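Local coordinates for protein beta-n-acetylhexosaminidase (Streptococcus pneumoniae, PDB 4AZH) that removes terminal beta-linked N-acetylglucosamine units from glycans as a family 20 glycoside hydrolase module of the pneumococcal exo-beta-D-N-acetylglucosaminidase StrH, at residues A[15-20]-A[329-334]; A[27-32]-A[98-103]; A[31-36]-A[106-111]. All blocks are in the same frame, centred on the assembly; numbering follows the deposited sequence. Where two conformers were deposited one is given.

Contact 1: residues A[15-20]-A[329-334]. With LOG (N-acetylglucosaminono-1,5-lactone (Z)-oxime), chain E.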
ATOM      1  N   SER A  15       5.660   0.414   0.892  1.00  6.96           N
ATOM      2  CA  SER A  15       4.507   1.284   1.085  1.00  7.13           C
ATOM      3  C   SER A  15       4.906   2.758   1.081  1.00  7.42           C
ATOM      4  O   SER A  15       5.853   3.134   1.760  1.00  7.31           O
ATOM      5  CB  SER A  15       3.806   0.980   2.402  1.00  7.00           C
ATOM      6  OG  SER A  15       2.773   1.928   2.631  1.00  6.95           O
ATOM      7  N   ILE A  16       4.163   3.586   0.355  1.00  7.68           N
ATOM      8  CA  ILE A  16       4.428   5.029   0.326  1.00  7.91           C
ATOM      9  C   ILE A  16       3.222   5.838   0.771  1.00  7.94           C
ATOM     10  O   ILE A  16       2.158   5.740   0.177  1.00  7.74           O
ATOM     11  CB  ILE A  16       4.829   5.523  -1.085  1.00  8.02           C
ATOM     12  CG1 ILE A  16       5.987   4.687  -1.665  1.00  7.87           C
ATOM     13  CG2 ILE A  16       5.182   7.013  -1.039  1.00  7.90           C
ATOM     14  CD1 ILE A  16       7.318   4.899  -0.935  1.00  8.10           C
ATOM     15  N   ASP A  17       3.419   6.659   1.798  1.00  8.16           N
ATOM     16  CA  ASP A  17       2.365   7.496   2.335  1.00  8.45           C
ATOM     17  C   ASP A  17       2.246   8.719   1.453  1.00  8.77           C
ATOM     18  O   ASP A  17       2.843   9.775   1.739  1.00  9.46           O
ATOM     19  CB  ASP A  17       2.685   7.867   3.805  1.00  8.60           C
ATOM     20  CG  ASP A  17       1.681   8.838   4.420  1.00  8.93           C
ATOM     21  OD1 ASP A  17       0.595   9.128   3.824  1.00  8.63           O
ATOM     22  OD2 ASP A  17       2.010   9.333   5.529  1.00  9.27           O
ATOM     23  N   ALA A  18       1.489   8.595   0.370  1.00  8.63           N
ATOM     24  CA  ALA A  18       1.275   9.735  -0.539  1.00  8.50           C
ATOM     25  C   ALA A  18      -0.053  10.357  -0.223  1.00  8.61           C
ATOM     26  O   ALA A  18      -0.671  10.966  -1.070  1.00  8.83           O
ATOM     27  CB  ALA A  18       1.324   9.292  -2.005  1.00  8.15           C
ATOM     28  N   GLY A  19      -0.508  10.148   1.002  1.00  8.84           N
ATOM     29  CA  GLY A  19      -1.738  10.721   1.492  1.00  8.81           C
ATOM     30  C   GLY A  19      -1.414  11.963   2.297  1.00  8.99           C
ATOM     31  O   GLY A  19      -2.011  13.021   2.090  1.00  8.85           O
ATOM     32  N   ARG A  20      -0.489  11.847   3.236  1.00  8.92           N
ATOM     33  CA  ARG A  20      -0.139  13.012   4.022  1.00  9.28           C
ATOM     34  C   ARG A  20       0.641  14.009   3.149  1.00  9.85           C
ATOM     35  O   ARG A  20       0.468  15.230   3.285  1.00 10.12           O
ATOM     36  CB  ARG A  20       0.658  12.638   5.283  1.00  9.10           C
ATOM     37  CG  ARG A  20      -0.092  11.818   6.331  1.00  8.92           C
ATOM     38  CD  ARG A  20       0.772  11.608   7.580  1.00  8.90           C
ATOM     39  NE  ARG A  20       0.079  10.988   8.729  1.00  8.55           N
ATOM     40  CZ  ARG A  20       0.169   9.702   9.052  1.00  8.39           C
ATOM     41  NH1 ARG A  20       0.867   8.856   8.276  1.00  8.23           N
ATOM     42  NH2 ARG A  20      -0.459   9.246  10.130  1.00  8.36           N
ATOM     43  N   ILE A 329       7.014   3.512   4.404  1.00  8.08           N
ATOM     44  CA  ILE A 329       7.527   4.872   4.532  1.00  8.12           C
ATOM     45  C   ILE A 329       6.363   5.798   4.839  1.00  8.35           C
ATOM     46  O   ILE A 329       5.384   5.836   4.098  1.00  8.47           O
ATOM     47  CB  ILE A 329       8.224   5.381   3.242  1.00  7.82           C
ATOM     48  CG1 ILE A 329       9.206   4.333   2.688  1.00  7.59           C
ATOM     49  CG2 ILE A 329       8.883   6.727   3.515  1.00  7.55           C
ATOM     50  CD1 ILE A 329      10.294   3.891   3.657  1.00  7.70           C
ATOM     51  N   TRP A 330       6.467   6.528   5.938  1.00  8.69           N
ATOM     52  CA  TRP A 330       5.379   7.366   6.380  1.00  9.04           C
ATOM     53  C   TRP A 330       5.809   8.798   6.387  1.00  9.40           C
ATOM     54  O   TRP A 330       6.997   9.088   6.482  1.00  9.72           O
ATOM     55  CB  TRP A 330       4.963   6.967   7.771  1.00  8.78           C
ATOM     56  CG  TRP A 330       4.464   5.553   7.864  1.00  8.90           C
ATOM     57  CD1 TRP A 330       5.153   4.434   8.347  1.00  8.81           C
ATOM     58  CD2 TRP A 330       3.126   5.051   7.497  1.00  8.64           C
ATOM     59  NE1 TRP A 330       4.353   3.317   8.298  1.00  8.77           N
ATOM     60  CE2 TRP A 330       3.132   3.619   7.791  1.00  8.57           C
ATOM     61  CE3 TRP A 330       1.988   5.620   6.950  1.00  8.46           C
ATOM     62  CZ2 TRP A 330       2.033   2.820   7.547  1.00  8.60           C
ATOM     63  CZ3 TRP A 330       0.884   4.809   6.719  1.00  8.53           C
ATOM     64  CH2 TRP A 330       0.909   3.432   7.004  1.00  8.57           C
ATOM     65  N   ALA A 331       4.837   9.703   6.339  1.00  9.68           N
ATOM     66  CA  ALA A 331       5.119  11.134   6.260  1.00  9.98           C
ATOM     67  C   ALA A 331       4.389  11.943   7.338  1.00 10.15           C
ATOM     68  O   ALA A 331       3.711  12.931   7.042  1.00  9.73           O
ATOM     69  CB  ALA A 331       4.788  11.634   4.864  1.00  9.57           C
ATOM     70  N   ASP A 332       4.547  11.509   8.592  1.00 11.35           N
ATOM     71  CA  ASP A 332       3.782  12.062   9.755  1.00 12.48           C
ATOM     72  C   ASP A 332       3.939  13.576   9.856  1.00 12.35           C
ATOM     73  O   ASP A 332       3.011  14.286  10.258  1.00 12.12           O
ATOM     74  CB  ASP A 332       4.217  11.417  11.066  1.00 13.41           C
ATOM     75  CG  ASP A 332       3.900   9.925  11.116  1.00 13.97           C
ATOM     76  OD1 ASP A 332       3.894   9.273  10.049  1.00 13.36           O
ATOM     77  OD2 ASP A 332       3.643   9.410  12.236  1.00 14.76           O
ATOM     78  N   ARG A 333       5.127  14.042   9.480  0.50 12.15           N
ATOM     79  CA  ARG A 333       5.411  15.457   9.353  0.50 11.97           C
ATOM     80  C   ARG A 333       5.626  15.652   7.869  0.50 11.95           C
ATOM     81  O   ARG A 333       6.752  15.503   7.402  0.50 11.98           O
ATOM     82  CB  ARG A 333       6.703  15.781  10.118  0.50 11.81           C
ATOM     83  CG  ARG A 333       6.600  15.616  11.630  0.50 11.54           C
ATOM     84  CD  ARG A 333       7.951  15.760  12.321  0.50 11.60           C
ATOM     85  NE  ARG A 333       8.507  14.473  12.725  0.50 11.38           N
ATOM     86  CZ  ARG A 333       9.442  13.798  12.063  0.50 11.37           C
ATOM     87  NH1 ARG A 333       9.972  14.264  10.938  0.50 11.06           N
ATOM     88  NH2 ARG A 333       9.859  12.645  12.546  0.50 11.58           N
ATOM     89  N   PRO A 334       4.556  15.985   7.111  1.00 12.12           N
ATOM     90  CA  PRO A 334       4.653  15.910   5.640  1.00 12.05           C
ATOM     91  C   PRO A 334       5.498  17.014   5.030  1.00 12.30           C
ATOM     92  O   PRO A 334       5.794  16.959   3.837  1.00 12.67           O
ATOM     93  CB  PRO A 334       3.207  16.030   5.187  1.00 11.75           C
ATOM     94  CG  PRO A 334       2.621  16.946   6.201  1.00 11.68           C
ATOM     95  CD  PRO A 334       3.246  16.539   7.516  1.00 12.04           C
TER
HETATM   96  C2  LOG E2044       0.010   4.962  11.605  1.00  8.90           C
HETATM   97  C3  LOG E2044       0.569   5.704  10.393  1.00  8.66           C
HETATM   98  C4  LOG E2044       1.795   6.470  10.839  1.00  8.49           C
HETATM   99  C5  LOG E2044       2.829   5.453  11.305  1.00  8.54           C
HETATM  100  C6  LOG E2044       4.175   6.163  11.561  1.00  8.56           C
HETATM  101  C7  LOG E2044      -0.170   2.641  10.738  1.00  9.28           C
HETATM  102  C8  LOG E2044      -1.084   1.561  10.166  1.00  8.94           C
HETATM  103  N2  LOG E2044      -0.782   3.798  11.136  1.00  9.09           N
HETATM  104  O1  LOG E2044       1.492   3.335  14.335  0.80 10.87           O
HETATM  105  O3  LOG E2044      -0.447   6.598   9.768  1.00  8.60           O
HETATM  106  O4  LOG E2044       2.350   7.162   9.749  1.00  8.53           O
HETATM  107  O5  LOG E2044       2.368   4.839  12.463  1.00  8.35           O
HETATM  108  O6  LOG E2044       4.121   6.948  12.728  1.00  8.54           O
HETATM  109  C1  LOG E2044       1.023   4.505  12.509  1.00  9.06           C
HETATM  110  O7  LOG E2044       1.034   2.414  10.867  1.00  9.21           O
HETATM  111  N1  LOG E2044       0.564   3.776  13.473  1.00  9.43           N
HETATM  112  O   HOH W   1       3.502   3.700   4.335  1.00  8.65           O
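R20 reaches across A331 and D332 to the bound lactone oxime, and its side chain can be walked atom by atom. R20 CB sits 3.5 Å from A331 O, CG stands a little farther from that oxygen, and CD comes nearest to it. The chain is extended from CG to NE; NE forms a salt bridge with D50. At the tip, NH2 donates to LOG O3 at 2.7 Å, while NH1 adds weak bonds to O3 and O4. NH1 also gives D17 OD2 a 3.0 Å salt-bridging hydrogen bond, lying close to the guanidinium plane. D332 is placed differently: its OD1 stands over one face of the guanidinium, 3.5 Å from R20 NH1, so that pairing is one of charge without a directed N-H.

These residues sit at the C-terminal ends of neighbouring parallel strands, 11-17 and 322-330, in the TIM-barrel domain, where the first and last barrel strands meet and the ligand pocket opens. I329 N donates to S15 O and D17 N to I329 O, carrying the sheet up to D17. D17 CG, anti to the backbone N (chi1 176°) and thus beside the carbonyl carbon, carries the carboxylate past the I16-I329 bridge to A331 N. OD2 takes A331 N at 3.0 Å from the face opposite R20 NH1. OD1 accepts G19 N, an Asx turn, and also R20 N, which extends it to an Asx motif; both come from the same face, so four N-H groups hold the carboxylate.

The W330 ring is sandwiched: LOG C5 lies 3.7 Å above one face, offset toward the rim, and over the centre of the other sits a water bound to S15 OG and I329 O. S15 OG also bonds H44. D332 receives two sugar hydroxyls, O4 at OD1 and O6 at OD2, the latter at 2.6 Å.

Contact 2: residues A[27-32]-A[98-103]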
ATOM      1  N   GLN A  27       8.390  10.750  -9.323  1.00 13.29           N
ATOM      2  CA  GLN A  27       8.922  10.208  -8.068  1.00 12.79           C
ATOM      3  C   GLN A  27       8.324   8.826  -7.808  1.00 12.40           C
ATOM      4  O   GLN A  27       9.029   7.907  -7.395  1.00 11.87           O
ATOM      5  CB  GLN A  27       8.613  11.134  -6.888  1.00 12.84           C
ATOM      6  CG  GLN A  27       9.331  12.486  -6.938  1.00 12.38           C
ATOM      7  CD  GLN A  27       8.896  13.423  -5.817  1.00 12.74           C
ATOM      8  OE1 GLN A  27       7.695  13.666  -5.600  1.00 13.14           O
ATOM      9  NE2 GLN A  27       9.863  13.937  -5.085  1.00 12.59           N
ATOM     10  N   LEU A  28       7.037   8.665  -8.093  1.00 11.99           N
ATOM     11  CA  LEU A  28       6.420   7.360  -7.900  1.00 12.10           C
ATOM     12  C   LEU A  28       6.936   6.329  -8.920  1.00 12.91           C
ATOM     13  O   LEU A  28       7.176   5.165  -8.562  1.00 12.13           O
ATOM     14  CB  LEU A  28       4.905   7.462  -7.883  1.00 11.37           C
ATOM     15  CG  LEU A  28       4.368   8.277  -6.699  1.00 11.52           C
ATOM     16  CD1 LEU A  28       2.899   8.616  -6.882  1.00 11.30           C
ATOM     17  CD2 LEU A  28       4.583   7.616  -5.342  1.00 10.80           C
ATOM     18  N   LYS A  29       7.156   6.769 -10.165  1.00 13.35           N
ATOM     19  CA  LYS A  29       7.758   5.901 -11.178  1.00 14.60           C
ATOM     20  C   LYS A  29       9.185   5.489 -10.818  1.00 14.84           C
ATOM     21  O   LYS A  29       9.603   4.365 -11.109  1.00 15.64           O
ATOM     22  CB  LYS A  29       7.796   6.590 -12.541  1.00 16.05           C
ATOM     23  CG  LYS A  29       6.453   6.739 -13.244  1.00 17.13           C
ATOM     24  CD  LYS A  29       6.656   7.508 -14.540  1.00 18.14           C
ATOM     25  CE  LYS A  29       5.958   6.794 -15.667  1.00 19.38           C
ATOM     26  NZ  LYS A  29       5.807   7.684 -16.849  1.00 22.38           N
ATOM     27  N   ARG A  30       9.954   6.396 -10.223  1.00 14.09           N
ATOM     28  CA  ARG A  30      11.284   6.020  -9.785  1.00 13.88           C
ATOM     29  C   ARG A  30      11.199   5.014  -8.632  1.00 13.10           C
ATOM     30  O   ARG A  30      12.001   4.078  -8.556  1.00 13.24           O
ATOM     31  CB  ARG A  30      12.135   7.253  -9.436  1.00 14.66           C
ATOM     32  CG  ARG A  30      12.438   8.148 -10.653  1.00 16.22           C
ATOM     33  CD  ARG A  30      13.270   9.385 -10.302  1.00 16.67           C
ATOM     34  NE  ARG A  30      14.528   9.008  -9.659  1.00 17.87           N
ATOM     35  CZ  ARG A  30      15.621   8.556 -10.286  1.00 18.89           C
ATOM     36  NH1 ARG A  30      15.641   8.407 -11.612  0.50 18.35           N
ATOM     37  NH2 ARG A  30      16.702   8.244  -9.575  0.50 18.16           N
ATOM     38  N   ILE A  31      10.232   5.190  -7.740  1.00 12.37           N
ATOM     39  CA  ILE A  31       9.995   4.177  -6.688  1.00 12.04           C
ATOM     40  C   ILE A  31       9.655   2.811  -7.305  1.00 12.17           C
ATOM     41  O   ILE A  31      10.260   1.794  -6.919  1.00 11.84           O
ATOM     42  CB  ILE A  31       8.956   4.626  -5.653  1.00 11.31           C
ATOM     43  CG1 ILE A  31       9.595   5.682  -4.756  1.00 10.94           C
ATOM     44  CG2 ILE A  31       8.459   3.455  -4.810  1.00 10.76           C
ATOM     45  CD1 ILE A  31       8.599   6.637  -4.139  1.00 10.94           C
ATOM     46  N   VAL A  32       8.746   2.781  -8.290  1.00 12.62           N
ATOM     47  CA  VAL A  32       8.449   1.486  -8.914  1.00 13.35           C
ATOM     48  C   VAL A  32       9.630   0.851  -9.640  1.00 13.77           C
ATOM     49  O   VAL A  32       9.781  -0.381  -9.604  1.00 13.50           O
ATOM     50  CB  VAL A  32       7.122   1.353  -9.720  1.00 13.12           C
ATOM     51  CG1 VAL A  32       6.251   2.579  -9.692  1.00 13.28           C
ATOM     52  CG2 VAL A  32       7.361   0.765 -11.111  1.00 12.97           C
ATOM     53  N   VAL A  98      -2.429   8.327 -12.300  1.00 11.02           N
ATOM     54  CA  VAL A  98      -2.521   7.022 -11.657  1.00 10.74           C
ATOM     55  C   VAL A  98      -2.664   5.898 -12.699  1.00 10.63           C
ATOM     56  O   VAL A  98      -2.102   4.815 -12.541  1.00 10.91           O
ATOM     57  CB  VAL A  98      -3.620   7.004 -10.584  1.00 10.26           C
ATOM     58  CG1 VAL A  98      -3.876   5.595 -10.088  1.00  9.75           C
ATOM     59  CG2 VAL A  98      -3.199   7.897  -9.422  1.00  9.99           C
ATOM     60  N   THR A  99      -3.385   6.165 -13.776  1.00 10.80           N
ATOM     61  CA  THR A  99      -3.510   5.176 -14.840  1.00 11.32           C
ATOM     62  C   THR A  99      -2.140   4.887 -15.451  1.00 11.74           C
ATOM     63  O   THR A  99      -1.745   3.730 -15.538  1.00 12.16           O
ATOM     64  CB  THR A  99      -4.508   5.611 -15.917  1.00 11.45           C
ATOM     65  OG1 THR A  99      -5.729   5.998 -15.279  1.00 11.42           O
ATOM     66  CG2 THR A  99      -4.785   4.445 -16.906  1.00 11.23           C
ATOM     67  N   GLU A 100      -1.393   5.934 -15.813  1.00 12.08           N
ATOM     68  CA  GLU A 100      -0.059   5.740 -16.300  1.00 12.69           C
ATOM     69  C   GLU A 100       0.824   4.996 -15.267  1.00 12.59           C
ATOM     70  O   GLU A 100       1.591   4.099 -15.630  1.00 12.67           O
ATOM     71  CB  GLU A 100       0.547   7.071 -16.711  1.00 13.98           C
ATOM     72  CG  GLU A 100       1.829   6.942 -17.504  1.00 15.89           C
ATOM     73  CD  GLU A 100       2.355   8.295 -17.967  1.00 17.26           C
ATOM     74  OE1 GLU A 100       1.550   9.164 -18.359  0.50 17.98           O
ATOM     75  OE2 GLU A 100       3.583   8.498 -17.933  1.00 18.73           O
ATOM     76  N   LEU A 101       0.713   5.339 -13.989  1.00 12.40           N
ATOM     77  CA  LEU A 101       1.533   4.649 -12.969  1.00 12.92           C
ATOM     78  C   LEU A 101       1.186   3.155 -12.891  1.00 13.21           C
ATOM     79  O   LEU A 101       2.068   2.321 -12.782  1.00 13.48           O
ATOM     80  CB  LEU A 101       1.425   5.316 -11.588  1.00 12.42           C
ATOM     81  CG  LEU A 101       2.350   4.792 -10.462  1.00 12.57           C
ATOM     82  CD1 LEU A 101       3.843   4.919 -10.738  1.00 11.89           C
ATOM     83  CD2 LEU A 101       1.989   5.460  -9.139  1.00 12.54           C
ATOM     84  N   ILE A 102      -0.095   2.824 -13.017  1.00 13.90           N
ATOM     85  CA  ILE A 102      -0.497   1.415 -13.063  1.00 14.53           C
ATOM     86  C   ILE A 102       0.052   0.684 -14.278  1.00 14.68           C
ATOM     87  O   ILE A 102       0.578  -0.426 -14.134  1.00 14.95           O
ATOM     88  CB  ILE A 102      -2.026   1.219 -12.937  1.00 13.97           C
ATOM     89  CG1 ILE A 102      -2.456   1.588 -11.515  1.00 13.22           C
ATOM     90  CG2 ILE A 102      -2.428  -0.213 -13.286  1.00 12.87           C
ATOM     91  CD1 ILE A 102      -3.957   1.807 -11.380  1.00 13.44           C
ATOM     92  N   GLU A 103      -0.059   1.297 -15.460  0.50 14.70           N
ATOM     93  CA  GLU A 103       0.457   0.700 -16.715  0.50 14.81           C
ATOM     94  C   GLU A 103       1.953   0.459 -16.586  0.50 14.83           C
ATOM     95  O   GLU A 103       2.453  -0.637 -16.862  0.50 15.00           O
ATOM     96  CB  GLU A 103       0.144   1.598 -17.939  0.50 15.03           C
ATOM     97  CG  GLU A 103       0.951   1.319 -19.214  0.50 15.21           C
ATOM     98  CD  GLU A 103       0.665   2.309 -20.348  0.50 15.43           C
ATOM     99  OE1 GLU A 103       1.301   3.384 -20.405  0.50 15.35           O
ATOM    100  OE2 GLU A 103      -0.187   2.009 -21.207  0.50 15.54           O
TER
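Two neighbouring helices on the outside of the TIM barrel, 25-38 and 95-107, run side by side here, with L101 of helix 95-107 packing against L28, K29 and V32 of helix 25-38. The short segments are nearly parallel, crossing at -15° with their axes 10.4 Å apart. L101 splits its two methyls between partners. CD2 rests on L28 CB at 3.8 Å, the two side chains crossing at about a right angle, whereas CD1 goes to V32 CG1 at 3.5 Å and also touches the backbone N of K29. Because L101 CG is anti to its backbone N (chi1 -174°), the fork reaches over to the other helix. On the side of the barrel sheet, L45 of strand 42-46 touches both L28 and L101.

Flanking the apolar patch, K29 NZ meets E100 OE2 at 2.6 Å in a salt bridge that uses the anti lone pair of the oxygen. The lysine chain bends at chi3 (132°) on its way there, and the ammonium group also makes a cation-pi contact with Y104. Aliphatic contact therefore carries the buried side of the pair, while the partly exposed side is joined by a single short, hydrogen-bonded salt bridge.

Contact 3: residues A[31-36]-A[106-111]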
ATOM      1  N   ILE A  31      10.232   5.190  -7.740  1.00 12.37           N
ATOM      2  CA  ILE A  31       9.995   4.177  -6.688  1.00 12.04           C
ATOM      3  C   ILE A  31       9.655   2.811  -7.305  1.00 12.17           C
ATOM      4  O   ILE A  31      10.260   1.794  -6.919  1.00 11.84           O
ATOM      5  CB  ILE A  31       8.956   4.626  -5.653  1.00 11.31           C
ATOM      6  CG1 ILE A  31       9.595   5.682  -4.756  1.00 10.94           C
ATOM      7  CG2 ILE A  31       8.459   3.455  -4.810  1.00 10.76           C
ATOM      8  CD1 ILE A  31       8.599   6.637  -4.139  1.00 10.94           C
ATOM      9  N   VAL A  32       8.746   2.781  -8.290  1.00 12.62           N
ATOM     10  CA  VAL A  32       8.449   1.486  -8.914  1.00 13.35           C
ATOM     11  C   VAL A  32       9.630   0.851  -9.640  1.00 13.77           C
ATOM     12  O   VAL A  32       9.781  -0.381  -9.604  1.00 13.50           O
ATOM     13  CB  VAL A  32       7.122   1.353  -9.720  1.00 13.12           C
ATOM     14  CG1 VAL A  32       6.251   2.579  -9.692  1.00 13.28           C
ATOM     15  CG2 VAL A  32       7.361   0.765 -11.111  1.00 12.97           C
ATOM     16  N   ASP A  33      10.440   1.704 -10.276  0.50 13.86           N
ATOM     17  CA  ASP A  33      11.675   1.301 -10.942  0.50 14.08           C
ATOM     18  C   ASP A  33      12.530   0.548  -9.963  0.50 13.70           C
ATOM     19  O   ASP A  33      12.884  -0.610 -10.183  0.50 14.01           O
ATOM     20  CB  ASP A  33      12.472   2.535 -11.401  0.50 14.19           C
ATOM     21  CG  ASP A  33      11.976   3.088 -12.686  0.50 14.42           C
ATOM     22  OD1 ASP A  33      11.120   2.423 -13.306  0.50 14.16           O
ATOM     23  OD2 ASP A  33      12.442   4.183 -13.073  0.50 14.73           O
ATOM     24  N   LYS A  34      12.855   1.240  -8.880  1.00 13.48           N
ATOM     25  CA  LYS A  34      13.724   0.717  -7.830  1.00 13.73           C
ATOM     26  C   LYS A  34      13.082  -0.506  -7.202  1.00 12.90           C
ATOM     27  O   LYS A  34      13.753  -1.498  -6.955  1.00 12.54           O
ATOM     28  CB  LYS A  34      14.018   1.769  -6.759  1.00 14.60           C
ATOM     29  CG  LYS A  34      15.129   1.368  -5.803  1.00 14.92           C
ATOM     30  CD  LYS A  34      16.451   1.253  -6.555  1.00 15.82           C
ATOM     31  CE  LYS A  34      17.604   1.031  -5.585  1.00 16.83           C
ATOM     32  NZ  LYS A  34      18.917   0.856  -6.276  1.00 17.59           N
ATOM     33  N   ALA A  35      11.773  -0.456  -6.983  1.00 12.72           N
ATOM     34  CA  ALA A  35      11.055  -1.681  -6.570  1.00 12.42           C
ATOM     35  C   ALA A  35      11.278  -2.861  -7.533  1.00 12.91           C
ATOM     36  O   ALA A  35      11.477  -3.984  -7.087  1.00 12.24           O
ATOM     37  CB  ALA A  35       9.582  -1.405  -6.415  1.00 11.57           C
ATOM     38  N   SER A  36      11.244  -2.616  -8.851  1.00 13.94           N
ATOM     39  CA  SER A  36      11.387  -3.726  -9.805  1.00 15.27           C
ATOM     40  C   SER A  36      12.793  -4.339  -9.786  1.00 16.10           C
ATOM     41  O   SER A  36      12.955  -5.577  -9.813  1.00 16.63           O
ATOM     42  CB  SER A  36      11.048  -3.290 -11.219  1.00 16.15           C
ATOM     43  OG  SER A  36      11.237  -4.399 -12.088  1.00 17.35           O
ATOM     44  N   LYS A 106       2.831  -2.218 -14.241  1.00 13.69           N
ATOM     45  CA  LYS A 106       2.492  -3.503 -14.886  1.00 15.09           C
ATOM     46  C   LYS A 106       3.588  -3.963 -15.864  1.00 15.96           C
ATOM     47  O   LYS A 106       3.933  -5.151 -15.886  1.00 15.72           O
ATOM     48  CB  LYS A 106       1.129  -3.454 -15.596  1.00 15.25           C
ATOM     49  CG  LYS A 106       0.614  -4.812 -16.084  1.00 15.07           C
ATOM     50  CD  LYS A 106      -0.715  -4.664 -16.817  1.00 15.08           C
ATOM     51  CE  LYS A 106      -1.186  -6.004 -17.367  1.00 15.36           C
ATOM     52  NZ  LYS A 106      -2.504  -5.927 -18.088  1.00 15.60           N
ATOM     53  N   SER A 107       4.157  -3.012 -16.622  1.00 16.10           N
ATOM     54  CA  SER A 107       5.233  -3.300 -17.572  1.00 16.91           C
ATOM     55  C   SER A 107       6.486  -3.815 -16.898  1.00 17.31           C
ATOM     56  O   SER A 107       7.336  -4.409 -17.548  1.00 18.53           O
ATOM     57  CB  SER A 107       5.611  -2.067 -18.387  1.00 16.95           C
ATOM     58  OG  SER A 107       6.403  -1.196 -17.600  1.00 17.27           O
ATOM     59  N   LYS A 108       6.606  -3.575 -15.603  1.00 16.95           N
ATOM     60  CA  LYS A 108       7.755  -4.041 -14.858  1.00 16.65           C
ATOM     61  C   LYS A 108       7.412  -5.155 -13.853  1.00 16.13           C
ATOM     62  O   LYS A 108       8.179  -5.400 -12.919  1.00 17.44           O
ATOM     63  CB  LYS A 108       8.420  -2.851 -14.178  1.00 17.50           C
ATOM     64  CG  LYS A 108       9.388  -2.124 -15.099  1.00 18.12           C
ATOM     65  CD  LYS A 108       9.595  -0.695 -14.671  1.00 18.07           C
ATOM     66  CE  LYS A 108      10.283   0.071 -15.775  1.00 18.88           C
ATOM     67  NZ  LYS A 108      11.706  -0.321 -15.874  1.00 20.83           N
ATOM     68  N   ASP A 109       6.276  -5.828 -14.057  1.00 14.86           N
ATOM     69  CA  ASP A 109       5.774  -6.873 -13.127  1.00 14.35           C
ATOM     70  C   ASP A 109       5.662  -6.406 -11.669  1.00 13.71           C
ATOM     71  O   ASP A 109       5.975  -7.170 -10.758  1.00 13.65           O
ATOM     72  CB  ASP A 109       6.663  -8.126 -13.152  1.00 14.81           C
ATOM     73  CG  ASP A 109       6.532  -8.925 -14.434  1.00 15.08           C
ATOM     74  OD1 ASP A 109       5.391  -9.156 -14.899  0.50 14.64           O
ATOM     75  OD2 ASP A 109       7.588  -9.330 -14.961  0.50 15.02           O
ATOM     76  N   ILE A 110       5.249  -5.157 -11.471  1.00 12.40           N
ATOM     77  CA  ILE A 110       4.989  -4.580 -10.152  1.00 11.85           C
ATOM     78  C   ILE A 110       3.503  -4.250 -10.098  1.00 11.28           C
ATOM     79  O   ILE A 110       3.002  -3.475 -10.928  1.00 10.92           O
ATOM     80  CB  ILE A 110       5.784  -3.267  -9.939  1.00 11.90           C
ATOM     81  CG1 ILE A 110       7.301  -3.512 -10.009  1.00 12.50           C
ATOM     82  CG2 ILE A 110       5.394  -2.583  -8.638  1.00 11.68           C
ATOM     83  CD1 ILE A 110       7.903  -4.258  -8.814  1.00 12.10           C
ATOM     84  N   GLY A 111       2.798  -4.837  -9.131  1.00 10.70           N
ATOM     85  CA  GLY A 111       1.423  -4.420  -8.838  1.00 10.25           C
ATOM     86  C   GLY A 111       1.385  -3.117  -8.028  1.00 10.23           C
ATOM     87  O   GLY A 111       2.315  -2.805  -7.256  1.00 10.23           O
TER
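D33 OD1 is hydrogen-bonded to Y104 OH and has the K108 side chain beside it, crossing the aspartate at a slant. The methylenes do most of the touching: K108 CE is 3.5 Å from D33 OD1, nearer than NZ, whose 3.8 Å to that same oxygen makes only a long salt bridge. The bend at chi4 (-73°) turns the ammonium group aside, and its hydrogen bond goes to N363.

At the other end of the lysine, S36 OG donates a weak hydrogen bond to K108 O at 3.3 Å and accepts a weak hydrogen bond from R366 NH2 of helix 363-370. The hydroxyl is anti to its own backbone N (chi1 179°), which turns it out from helix 25-38 toward the chain leaving the other helix. K108 CB lies close by, 3.8 Å from S36 OG, so the serine touches both the carbonyl and the root of the lysine side chain.

I110 supplies the apolar half. Its CD1 presses against the helix backbone at S36 CA, 3.7 Å away, and meets A35 CB slightly farther off; CG1 lies 3.9 Å from S36 CB and looser against V32 CG2.

A Schellman motif, closed by I110 N itself, ends helix 95-107. D109, with positive phi, is its C-prime residue: D109 N bonds to K106 O and I110 N to A105 O. The chain thereby turns from the helix into strand 111-118, where G111 makes backbone hydrogen bonds with S41 and with V43 of strand 42-46, while helices 340-352 and 363-370 supply M347 against A35 and N363 against S36.

Starting at the N terminus, strand 11-17 comes first, and contact 1 closes the longest loop by setting its end against strand 322-330, some 309 residues later. Helix 25-38 follows, and both other contacts start from this same stretch and nest inside that loop, each closing a much shorter one. Contact 2 (27-32 with 98-103) and contact 3 (31-36 with 106-111) share I31 and V32, lie about 8 Å apart between centres, and tie this helix to helix 95-107 and then to the turn into strand 111-118. I16 CD1 meets I31 CD1 at 3.9 Å, so the strand of contact 1 packs directly on the helix used by the other two.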